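Local coordinates for protein prolyl-tRNA synthetase (Naegleria fowleri, PDB 6UYH) that probably attaches proline to its cognate tRNA in an ATP-dependent reaction, and is captured here with the inhibitor halofuginone and an ATP analogue bound, at residues A[372-375]-A[380-383]; A[357-362]-A[392-397]; A[435-440]-A[477-482]. All coordinates share one frame; numbering follows the deposited sequence.

Interaction 1: A[372-375]-A[380-383]; sequences MLCR and EKWT. With EDO (1,2-ethanediol), chain B.
L373 and W382 face each other as a hydrogen-bonded pair of an antiparallel beta hairpin, at the edge of the mixed sheet in the anticodon-binding domain. Two backbone bonds define the pair, L373 N to W382 O (2.8 Å) and W382 N to L373 O; a third, from R375 N to E380 O, continues the ladder toward the turn. The indole lies across the leucine: L373 CB sits over one face, 3.6 Å from the centroid of the six-membered ring and 9° off its normal, a CH-pi contact, while L373 CD2 reaches W382 CZ2 at 3.5 Å. W382 takes the chi1 of 74° that sets CG between its own N and carbonyl carbon, which swings the ring back over the partner strand. R375 crosses the indole at about a right angle, R375 CG 3.7 Å from W382 CZ3, the guanidinium and ring planes 62° apart. On the opposite sheet face, M372 bends at chi2 and chi3, bringing M372 CE to 3.7 Å from T383 CG2, and C374 SG meets the CG of K381. E380 OE1 stands off the plane of the R375 guanidinium, so their attraction is one of charge without a direct hydrogen bond. An ethanediol, probably from the crystallisation liquor, covers the other indole face and bridges the two: R375 NH1 donates to its O2 (2.9 Å), and that O2 donates to E380 OE1 (3.0 Å).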
ATOM      1  N   MET A 372       3.879  31.276  23.676  1.00 53.15           N
ATOM      2  CA  MET A 372       5.158  30.648  23.976  1.00 50.84           C
ATOM      3  C   MET A 372       5.344  29.441  23.068  1.00 46.18           C
ATOM      4  O   MET A 372       4.433  28.620  22.927  1.00 45.26           O
ATOM      5  CB  MET A 372       5.226  30.227  25.446  1.00 49.98           C
ATOM      6  CG  MET A 372       6.476  29.447  25.819  1.00 57.86           C
ATOM      7  SD  MET A 372       7.947  30.482  25.928  1.00 65.43           S
ATOM      8  CE  MET A 372       7.502  31.555  27.292  1.00 68.95           C
ATOM      9  N   LEU A 373       6.514  29.347  22.442  1.00 44.83           N
ATOM     10  CA  LEU A 373       6.851  28.247  21.550  1.00 44.66           C
ATOM     11  C   LEU A 373       8.021  27.469  22.135  1.00 43.83           C
ATOM     12  O   LEU A 373       8.917  28.054  22.753  1.00 42.92           O
ATOM     13  CB  LEU A 373       7.204  28.755  20.141  1.00 43.39           C
ATOM     14  CG  LEU A 373       6.069  28.958  19.128  1.00 51.70           C
ATOM     15  CD1 LEU A 373       5.020  29.914  19.659  1.00 53.40           C
ATOM     16  CD2 LEU A 373       6.604  29.465  17.804  1.00 53.18           C
ATOM     17  N   CYS A 374       8.006  26.149  21.955  1.00 41.06           N
ATOM     18  CA  CYS A 374       9.111  25.299  22.387  1.00 37.87           C
ATOM     19  C   CYS A 374       9.388  24.283  21.292  1.00 35.47           C
ATOM     20  O   CYS A 374       8.483  23.543  20.894  1.00 34.50           O
ATOM     21  CB  CYS A 374       8.794  24.590  23.707  1.00 43.03           C
ATOM     22  SG  CYS A 374      10.156  23.565  24.336  1.00 43.69           S
ATOM     23  N   ARG A 375      10.626  24.253  20.801  1.00 34.63           N
ATOM     24  CA  ARG A 375      11.008  23.359  19.714  1.00 32.53           C
ATOM     25  C   ARG A 375      11.659  22.100  20.279  1.00 32.01           C
ATOM     26  O   ARG A 375      12.542  22.180  21.140  1.00 32.33           O
ATOM     27  CB  ARG A 375      11.933  24.059  18.716  1.00 32.40           C
ATOM     28  CG  ARG A 375      13.159  24.733  19.309  1.00 33.45           C
ATOM     29  CD  ARG A 375      13.876  25.544  18.239  1.00 33.61           C
ATOM     30  NE  ARG A 375      14.583  24.686  17.291  1.00 31.77           N
ATOM     31  CZ  ARG A 375      15.320  25.139  16.282  1.00 32.24           C
ATOM     32  NH1 ARG A 375      15.431  26.445  16.075  1.00 33.24           N
ATOM     33  NH2 ARG A 375      15.945  24.287  15.479  1.00 31.89           N
ATOM     34  N   GLU A 380      14.636  24.705  22.959  1.00 38.77           N
ATOM     35  CA  GLU A 380      14.581  26.146  23.156  1.00 40.16           C
ATOM     36  C   GLU A 380      13.138  26.626  23.260  1.00 39.30           C
ATOM     37  O   GLU A 380      12.258  26.160  22.531  1.00 38.20           O
ATOM     38  CB  GLU A 380      15.289  26.869  22.012  1.00 40.59           C
ATOM     39  CG  GLU A 380      15.376  28.364  22.214  1.00 47.92           C
ATOM     40  CD  GLU A 380      15.756  29.110  20.952  1.00 53.85           C
ATOM     41  OE1 GLU A 380      15.917  28.463  19.896  1.00 51.50           O
ATOM     42  OE2 GLU A 380      15.885  30.354  21.018  1.00 55.60           O
ATOM     43  N   LYS A 381      12.905  27.565  24.179  1.00 43.96           N
ATOM     44  CA  LYS A 381      11.625  28.234  24.359  1.00 46.77           C
ATOM     45  C   LYS A 381      11.765  29.707  23.998  1.00 44.86           C
ATOM     46  O   LYS A 381      12.766  30.340  24.343  1.00 45.90           O
ATOM     47  CB  LYS A 381      11.134  28.121  25.806  1.00 47.57           C
ATOM     48  CG  LYS A 381      11.029  26.708  26.343  1.00 52.42           C
ATOM     49  CD  LYS A 381      10.225  26.690  27.640  1.00 61.90           C
ATOM     50  CE  LYS A 381      10.179  25.298  28.255  1.00 69.12           C
ATOM     51  NZ  LYS A 381       8.992  25.102  29.144  1.00 75.49           N
ATOM     52  N   TRP A 382      10.760  30.254  23.314  1.00 47.74           N
ATOM     53  CA  TRP A 382      10.768  31.667  22.949  1.00 47.30           C
ATOM     54  C   TRP A 382       9.333  32.128  22.742  1.00 48.40           C
ATOM     55  O   TRP A 382       8.435  31.322  22.487  1.00 48.37           O
ATOM     56  CB  TRP A 382      11.625  31.922  21.698  1.00 46.32           C
ATOM     57  CG  TRP A 382      11.025  31.485  20.381  1.00 48.93           C
ATOM     58  CD1 TRP A 382      10.502  32.297  19.413  1.00 49.47           C
ATOM     59  CD2 TRP A 382      10.916  30.141  19.875  1.00 46.93           C
ATOM     60  NE1 TRP A 382      10.065  31.546  18.348  1.00 43.47           N
ATOM     61  CE2 TRP A 382      10.304  30.222  18.607  1.00 43.77           C
ATOM     62  CE3 TRP A 382      11.264  28.882  20.377  1.00 42.63           C
ATOM     63  CZ2 TRP A 382      10.039  29.093  17.831  1.00 40.23           C
ATOM     64  CZ3 TRP A 382      10.994  27.762  19.606  1.00 38.63           C
ATOM     65  CH2 TRP A 382      10.387  27.876  18.347  1.00 37.67           C
ATOM     66  N   THR A 383       9.117  33.436  22.869  1.00 50.85           N
ATOM     67  CA  THR A 383       7.787  33.988  22.666  1.00 52.22           C
ATOM     68  C   THR A 383       7.638  34.547  21.255  1.00 58.28           C
ATOM     69  O   THR A 383       8.594  35.054  20.662  1.00 60.40           O
ATOM     70  CB  THR A 383       7.473  35.082  23.687  1.00 55.35           C
ATOM     71  OG1 THR A 383       8.378  36.179  23.513  1.00 58.95           O
ATOM     72  CG2 THR A 383       7.599  34.541  25.103  1.00 56.63           C
TER
HETATM   73  C1  EDO B 711      13.159  30.625  16.791  1.00 59.68           C
HETATM   74  O1  EDO B 711      14.100  31.700  16.684  1.00 61.03           O
HETATM   75  C2  EDO B 711      13.717  29.553  17.721  1.00 50.39           C
HETATM   76  O2  EDO B 711      14.945  29.074  17.164  1.00 42.70           O

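Interaction 2: A[357-362]-A[392-397]; sequences LRIEVG and DSIKAV
L357, I394 and V397 bury the most surface where the strand 357-361 meets the helix 391-415 in the anticodon-binding domain. The segment axes come no nearer than 10.9 Å and their directions differ by 134°, so side chains alone span the gap, with no hydrogen bond between the segments. L357 is the most covered residue of the contact. With its CG anti to the backbone N (chi1 -178°), the isobutyl group extends toward the helix, and L357 CD2 touches V397 CG1 at 3.9 Å and I394 CG2 at 4.1 Å. L357 CD1 also lies 4.0 Å from V397 CG1, so this one valine methyl meets both ends of the leucine fork, the two side chains crossing at about a right angle. I394 approaches L357 at a slant through its CG2 branch, while the CD1 end of its CG1 branch lies more loosely, 4.4 Å from I359 CD1. I394 and V397, three residues apart, thus present adjacent parts of one helical face. Around them the apolar layer continues: I394 also packs on V300 of strand 300-304 and L326 of helix 313-328, I359 on L373 of strand 370-375, and both L357 and V397 on W382 of strand 381-385, placing the helix against one side of the mixed sheet.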
ATOM      1  N   LEU A 357       6.901  20.840  17.480  1.00 30.02           N
ATOM      2  CA  LEU A 357       6.677  22.183  18.000  1.00 33.48           C
ATOM      3  C   LEU A 357       5.497  22.185  18.957  1.00 33.76           C
ATOM      4  O   LEU A 357       4.446  21.610  18.657  1.00 34.21           O
ATOM      5  CB  LEU A 357       6.436  23.180  16.865  1.00 31.65           C
ATOM      6  CG  LEU A 357       6.236  24.647  17.247  1.00 39.82           C
ATOM      7  CD1 LEU A 357       7.495  25.244  17.907  1.00 37.12           C
ATOM      8  CD2 LEU A 357       5.830  25.449  16.025  1.00 38.94           C
ATOM      9  N   ARG A 358       5.677  22.828  20.106  1.00 34.08           N
ATOM     10  CA  ARG A 358       4.621  23.004  21.091  1.00 35.67           C
ATOM     11  C   ARG A 358       4.314  24.487  21.249  1.00 37.85           C
ATOM     12  O   ARG A 358       5.229  25.315  21.326  1.00 38.56           O
ATOM     13  CB  ARG A 358       5.031  22.403  22.440  1.00 36.09           C
ATOM     14  CG  ARG A 358       4.087  22.694  23.590  1.00 44.30           C
ATOM     15  CD  ARG A 358       4.513  21.941  24.847  1.00 43.47           C
ATOM     16  NE  ARG A 358       5.599  22.591  25.580  1.00 44.07           N
ATOM     17  CZ  ARG A 358       6.742  22.004  25.925  1.00 44.35           C
ATOM     18  NH1 ARG A 358       6.972  20.737  25.607  1.00 41.21           N
ATOM     19  NH2 ARG A 358       7.659  22.688  26.600  1.00 41.05           N
ATOM     20  N   ILE A 359       3.027  24.820  21.275  1.00 39.01           N
ATOM     21  CA  ILE A 359       2.560  26.171  21.574  1.00 41.42           C
ATOM     22  C   ILE A 359       1.894  26.123  22.940  1.00 44.56           C
ATOM     23  O   ILE A 359       0.955  25.345  23.152  1.00 43.31           O
ATOM     24  CB  ILE A 359       1.597  26.697  20.498  1.00 41.74           C
ATOM     25  CG1 ILE A 359       2.337  26.842  19.164  1.00 43.51           C
ATOM     26  CG2 ILE A 359       0.959  28.031  20.932  1.00 45.78           C
ATOM     27  CD1 ILE A 359       1.493  27.357  18.025  1.00 43.88           C
ATOM     28  N   GLU A 360       2.401  26.928  23.876  1.00 44.91           N
ATOM     29  CA  GLU A 360       1.829  27.063  25.210  1.00 46.93           C
ATOM     30  C   GLU A 360       1.112  28.404  25.283  1.00 49.50           C
ATOM     31  O   GLU A 360       1.728  29.448  25.049  1.00 50.44           O
ATOM     32  CB  GLU A 360       2.910  26.981  26.291  1.00 52.20           C
ATOM     33  CG  GLU A 360       3.802  25.746  26.225  1.00 48.60           C
ATOM     34  CD  GLU A 360       5.009  25.860  27.144  1.00 55.09           C
ATOM     35  OE1 GLU A 360       5.074  26.834  27.927  1.00 58.00           O
ATOM     36  OE2 GLU A 360       5.896  24.981  27.083  1.00 52.67           O
ATOM     37  N   VAL A 361      -0.180  28.374  25.597  1.00 50.74           N
ATOM     38  CA  VAL A 361      -1.002  29.578  25.683  1.00 59.07           C
ATOM     39  C   VAL A 361      -1.363  29.789  27.146  1.00 61.18           C
ATOM     40  O   VAL A 361      -2.209  29.072  27.695  1.00 57.95           O
ATOM     41  CB  VAL A 361      -2.262  29.477  24.814  1.00 57.20           C
ATOM     42  CG1 VAL A 361      -2.987  30.813  24.792  1.00 58.33           C
ATOM     43  CG2 VAL A 361      -1.903  29.027  23.407  1.00 54.58           C
ATOM     44  N   GLY A 362      -0.730  30.775  27.778  1.00 57.66           N
ATOM     45  CA  GLY A 362      -0.962  31.057  29.174  1.00 61.85           C
ATOM     46  C   GLY A 362      -1.595  32.416  29.400  1.00 69.04           C
ATOM     47  O   GLY A 362      -1.550  33.301  28.537  1.00 68.21           O
ATOM     48  N   ASP A 392       2.019  30.897   7.838  1.00 43.56           N
ATOM     49  CA  ASP A 392       3.326  31.019   7.200  1.00 44.43           C
ATOM     50  C   ASP A 392       4.446  31.101   8.231  1.00 41.83           C
ATOM     51  O   ASP A 392       5.508  30.494   8.049  1.00 39.23           O
ATOM     52  CB  ASP A 392       3.353  32.244   6.289  1.00 52.22           C
ATOM     53  CG  ASP A 392       2.574  32.037   5.005  1.00 54.83           C
ATOM     54  OD1 ASP A 392       2.100  30.909   4.763  1.00 52.42           O
ATOM     55  OD2 ASP A 392       2.440  33.011   4.236  1.00 58.10           O
ATOM     56  N   SER A 393       4.236  31.855   9.317  1.00 38.55           N
ATOM     57  CA  SER A 393       5.308  32.004  10.297  1.00 40.79           C
ATOM     58  C   SER A 393       5.544  30.706  11.065  1.00 36.45           C
ATOM     59  O   SER A 393       6.689  30.404  11.428  1.00 35.82           O
ATOM     60  CB  SER A 393       5.009  33.166  11.255  1.00 40.48           C
ATOM     61  OG  SER A 393       3.923  32.873  12.117  1.00 41.03           O
ATOM     62  N   ILE A 394       4.491  29.917  11.293  1.00 36.88           N
ATOM     63  CA  ILE A 394       4.670  28.631  11.960  1.00 38.44           C
ATOM     64  C   ILE A 394       5.347  27.633  11.027  1.00 37.21           C
ATOM     65  O   ILE A 394       6.227  26.871  11.448  1.00 34.95           O
ATOM     66  CB  ILE A 394       3.323  28.105  12.487  1.00 39.66           C
ATOM     67  CG1 ILE A 394       2.793  29.022  13.597  1.00 39.57           C
ATOM     68  CG2 ILE A 394       3.460  26.675  12.975  1.00 36.44           C
ATOM     69  CD1 ILE A 394       3.771  29.230  14.746  1.00 38.20           C
ATOM     70  N   LYS A 395       4.958  27.618   9.748  1.00 36.34           N
ATOM     71  CA  LYS A 395       5.674  26.786   8.781  1.00 32.63           C
ATOM     72  C   LYS A 395       7.152  27.159   8.721  1.00 36.09           C
ATOM     73  O   LYS A 395       8.022  26.285   8.592  1.00 34.90           O
ATOM     74  CB  LYS A 395       5.039  26.916   7.397  1.00 32.47           C
ATOM     75  CG  LYS A 395       3.685  26.246   7.273  1.00 39.28           C
ATOM     76  CD  LYS A 395       3.011  26.561   5.946  1.00 37.64           C
ATOM     77  CE  LYS A 395       1.626  25.936   5.881  1.00 38.66           C
ATOM     78  NZ  LYS A 395       0.888  26.305   4.640  1.00 37.45           N
ATOM     79  N   ALA A 396       7.451  28.456   8.803  1.00 33.14           N
ATOM     80  CA  ALA A 396       8.839  28.902   8.809  1.00 33.22           C
ATOM     81  C   ALA A 396       9.579  28.372  10.032  1.00 32.52           C
ATOM     82  O   ALA A 396      10.768  28.042   9.953  1.00 37.99           O
ATOM     83  CB  ALA A 396       8.892  30.434   8.760  1.00 35.18           C
ATOM     84  N   VAL A 397       8.893  28.301  11.176  1.00 33.83           N
ATOM     85  CA  VAL A 397       9.485  27.699  12.366  1.00 34.34           C
ATOM     86  C   VAL A 397       9.755  26.217  12.133  1.00 32.60           C
ATOM     87  O   VAL A 397      10.805  25.692  12.518  1.00 32.06           O
ATOM     88  CB  VAL A 397       8.571  27.925  13.583  1.00 39.46           C
ATOM     89  CG1 VAL A 397       9.067  27.137  14.776  1.00 32.16           C
ATOM     90  CG2 VAL A 397       8.489  29.415  13.911  1.00 35.47           C
TER

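Interaction 3: A[435-440]-A[477-482]; sequences MCLIPW and CVPLDQ
This is a small apolar contact between two strands that are not neighbours, in the C-terminal domain of the prolyl-tRNA synthetase, where a mixed alpha/beta arrangement sets strand 505-512 between strands 435-440 and 474-479. Both strands pair antiparallel with 505-512, yet the two segments are strongly inclined to each other; their CA atoms come nearest at W440 and V478, 8.7 Å apart, and no hydrogen bond joins the segments. About 102 Å² is buried in all, divided almost evenly among four residues that meet in two separate pairs. In the first, V478 sends CG2 to W440 CD1 at 4.1 Å. W440 holds CG anti to its main-chain nitrogen (chi1 180°), which brings the CD1 corner of its five-membered ring within reach of that valine methyl; the two side chains run at about a right angle to each other. In the second pair the CD2 branch of L437 reaches the proline ring at P479 CG, 4.2 Å away. The CB of L437 does not head for that segment, but the far end of its side chain does, whereas the CB of P479 points toward the strand and its CG makes the touch. Other elements enclose these pairs: the W440 ring meets that of F509 on the intervening strand with planes about 55° apart, and packs on I450 of helix 444-457, while L437 also lies on I417, V419 and F485. Beyond P479 the chain leaves the strand and folds back on itself: Q482 NE2 donates to P479 O (3.1 Å, N-H...O angle 166°), using a carbonyl lone pair, with that oxygen in the Q482 amide plane.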
ATOM      1  N   MET A 435      34.020   6.633  10.487  1.00 20.92           N
ATOM      2  CA  MET A 435      34.179   6.098   9.150  1.00 22.69           C
ATOM      3  C   MET A 435      35.519   6.565   8.604  1.00 20.92           C
ATOM      4  O   MET A 435      36.004   7.642   8.957  1.00 28.13           O
ATOM      5  CB  MET A 435      33.046   6.556   8.237  1.00 19.90           C
ATOM      6  CG  MET A 435      31.682   6.202   8.779  1.00 21.27           C
ATOM      7  SD  MET A 435      30.404   6.514   7.547  1.00 28.80           S
ATOM      8  CE  MET A 435      30.172   8.274   7.752  1.00 23.68           C
ATOM      9  N   CYS A 436      36.111   5.743   7.739  1.00 22.10           N
ATOM     10  CA  CYS A 436      37.483   5.931   7.296  1.00 20.35           C
ATOM     11  C   CYS A 436      37.542   6.002   5.778  1.00 20.68           C
ATOM     12  O   CYS A 436      36.988   5.139   5.094  1.00 22.90           O
ATOM     13  CB  CYS A 436      38.375   4.789   7.778  1.00 21.22           C
ATOM     14  SG  CYS A 436      38.333   4.555   9.563  1.00 28.16           S
ATOM     15  N   LEU A 437      38.248   7.007   5.264  1.00 23.27           N
ATOM     16  CA  LEU A 437      38.546   7.097   3.843  1.00 20.07           C
ATOM     17  C   LEU A 437      39.925   6.496   3.627  1.00 19.78           C
ATOM     18  O   LEU A 437      40.908   6.970   4.212  1.00 20.44           O
ATOM     19  CB  LEU A 437      38.511   8.544   3.351  1.00 23.12           C
ATOM     20  CG  LEU A 437      37.175   9.204   3.026  1.00 33.71           C
ATOM     21  CD1 LEU A 437      37.389  10.712   2.889  1.00 37.19           C
ATOM     22  CD2 LEU A 437      36.576   8.621   1.753  1.00 21.79           C
ATOM     23  N   ILE A 438      39.995   5.436   2.826  1.00 20.21           N
ATOM     24  CA  ILE A 438      41.268   4.739   2.647  1.00 21.00           C
ATOM     25  C   ILE A 438      41.675   4.766   1.177  1.00 19.45           C
ATOM     26  O   ILE A 438      40.810   4.799   0.287  1.00 18.95           O
ATOM     27  CB  ILE A 438      41.203   3.289   3.165  1.00 23.47           C
ATOM     28  CG1 ILE A 438      40.242   2.437   2.328  1.00 19.27           C
ATOM     29  CG2 ILE A 438      40.808   3.267   4.627  1.00 25.25           C
ATOM     30  CD1 ILE A 438      40.439   0.939   2.527  1.00 20.81           C
ATOM     31  N   PRO A 439      42.972   4.756   0.878  1.00 19.83           N
ATOM     32  CA  PRO A 439      43.404   4.517  -0.502  1.00 20.56           C
ATOM     33  C   PRO A 439      42.899   3.157  -0.943  1.00 19.29           C
ATOM     34  O   PRO A 439      42.928   2.192  -0.180  1.00 22.88           O
ATOM     35  CB  PRO A 439      44.938   4.550  -0.424  1.00 21.03           C
ATOM     36  CG  PRO A 439      45.291   4.809   0.979  1.00 25.20           C
ATOM     37  CD  PRO A 439      44.086   4.718   1.841  1.00 22.31           C
ATOM     38  N   TRP A 440      42.412   3.084  -2.177  1.00 18.91           N
ATOM     39  CA  TRP A 440      41.683   1.900  -2.597  1.00 18.64           C
ATOM     40  C   TRP A 440      42.070   1.520  -4.016  1.00 18.62           C
ATOM     41  O   TRP A 440      42.167   2.388  -4.882  1.00 18.83           O
ATOM     42  CB  TRP A 440      40.175   2.160  -2.505  1.00 19.74           C
ATOM     43  CG  TRP A 440      39.321   1.012  -2.919  1.00 20.28           C
ATOM     44  CD1 TRP A 440      38.427   0.990  -3.946  1.00 20.81           C
ATOM     45  CD2 TRP A 440      39.285  -0.293  -2.328  1.00 19.93           C
ATOM     46  NE1 TRP A 440      37.831  -0.246  -4.027  1.00 20.49           N
ATOM     47  CE2 TRP A 440      38.332  -1.048  -3.041  1.00 19.82           C
ATOM     48  CE3 TRP A 440      39.951  -0.891  -1.257  1.00 22.69           C
ATOM     49  CZ2 TRP A 440      38.040  -2.379  -2.726  1.00 26.31           C
ATOM     50  CZ3 TRP A 440      39.665  -2.217  -0.950  1.00 23.86           C
ATOM     51  CH2 TRP A 440      38.719  -2.941  -1.679  1.00 24.79           C
ATOM     52  N   CYS A 477      31.077   2.547   0.559  1.00 23.41           N
ATOM     53  CA  CYS A 477      30.934   2.929  -0.838  1.00 24.48           C
ATOM     54  C   CYS A 477      32.240   3.557  -1.286  1.00 21.31           C
ATOM     55  O   CYS A 477      33.078   3.944  -0.470  1.00 19.57           O
ATOM     56  CB  CYS A 477      29.787   3.913  -1.042  1.00 22.92           C
ATOM     57  SG  CYS A 477      30.106   5.522  -0.303  1.00 24.92           S
ATOM     58  N   VAL A 478      32.397   3.662  -2.600  1.00 17.16           N
ATOM     59  CA  VAL A 478      33.386   4.554  -3.197  1.00 17.11           C
ATOM     60  C   VAL A 478      32.666   5.863  -3.521  1.00 17.20           C
ATOM     61  O   VAL A 478      31.829   5.886  -4.450  1.00 17.76           O
ATOM     62  CB  VAL A 478      34.020   3.931  -4.447  1.00 19.87           C
ATOM     63  CG1 VAL A 478      35.070   4.868  -5.030  1.00 22.39           C
ATOM     64  CG2 VAL A 478      34.628   2.568  -4.107  1.00 25.44           C
ATOM     65  N   PRO A 479      32.904   6.937  -2.773  1.00 17.36           N
ATOM     66  CA  PRO A 479      32.116   8.166  -2.969  1.00 22.98           C
ATOM     67  C   PRO A 479      32.155   8.647  -4.415  1.00 25.42           C
ATOM     68  O   PRO A 479      33.214   8.655  -5.049  1.00 21.41           O
ATOM     69  CB  PRO A 479      32.794   9.164  -2.024  1.00 22.43           C
ATOM     70  CG  PRO A 479      33.355   8.311  -0.927  1.00 21.42           C
ATOM     71  CD  PRO A 479      33.824   7.045  -1.624  1.00 17.48           C
ATOM     72  N   LEU A 480      30.976   9.033  -4.940  1.00 19.77           N
ATOM     73  CA  LEU A 480      30.906   9.578  -6.296  1.00 21.81           C
ATOM     74  C   LEU A 480      31.759  10.829  -6.444  1.00 24.27           C
ATOM     75  O   LEU A 480      32.447  11.009  -7.461  1.00 24.74           O
ATOM     76  CB  LEU A 480      29.455   9.911  -6.673  1.00 20.29           C
ATOM     77  CG  LEU A 480      28.423   8.798  -6.628  1.00 24.12           C
ATOM     78  CD1 LEU A 480      27.107   9.327  -7.166  1.00 22.72           C
ATOM     79  CD2 LEU A 480      28.903   7.609  -7.440  1.00 24.11           C
ATOM     80  N   ASP A 481      31.701  11.723  -5.462  1.00 21.76           N
ATOM     81  CA  ASP A 481      32.424  12.992  -5.513  1.00 19.57           C
ATOM     82  C   ASP A 481      33.739  12.817  -4.759  1.00 21.13           C
ATOM     83  O   ASP A 481      33.756  12.776  -3.528  1.00 25.57           O
ATOM     84  CB  ASP A 481      31.572  14.104  -4.906  1.00 28.45           C
ATOM     85  CG  ASP A 481      32.201  15.478  -5.047  1.00 34.86           C
ATOM     86  OD1 ASP A 481      33.361  15.590  -5.509  1.00 29.55           O
ATOM     87  OD2 ASP A 481      31.521  16.458  -4.685  1.00 37.84           O
ATOM     88  N   GLN A 482      34.843  12.697  -5.501  1.00 20.94           N
ATOM     89  CA  GLN A 482      36.169  12.562  -4.906  1.00 24.29           C
ATOM     90  C   GLN A 482      36.947  13.876  -4.901  1.00 28.30           C
ATOM     91  O   GLN A 482      38.138  13.879  -4.560  1.00 28.74           O
ATOM     92  CB  GLN A 482      36.976  11.481  -5.652  1.00 21.25           C
ATOM     93  CG  GLN A 482      36.264  10.128  -5.708  1.00 24.41           C
ATOM     94  CD  GLN A 482      36.939   9.053  -4.867  1.00 25.84           C
ATOM     95  OE1 GLN A 482      38.164   9.021  -4.746  1.00 20.41           O
ATOM     96  NE2 GLN A 482      36.134   8.165  -4.279  1.00 21.00           N
TER

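How the interactions relate
Interactions 1 and 2 belong to the same sheet of the anticodon-binding domain, their centres 8 Å apart; strands 370-375 and 357-361 are neighbours in it, joined by backbone bonds such as M372 O to E360 N and C374 N to R358 O. Interaction 1, on the edge hairpin, is partly exposed and combines a backbone ladder with aromatic and charged groups, whereas interaction 2 is buried and wholly apolar across the segments. Interaction 3 is likewise buried and apolar, but it spans non-adjacent strands of the C-terminal domain and buries less. Its centre lies about 41 Å from that of interaction 1 and 42 Å from that of interaction 2, and it touches neither.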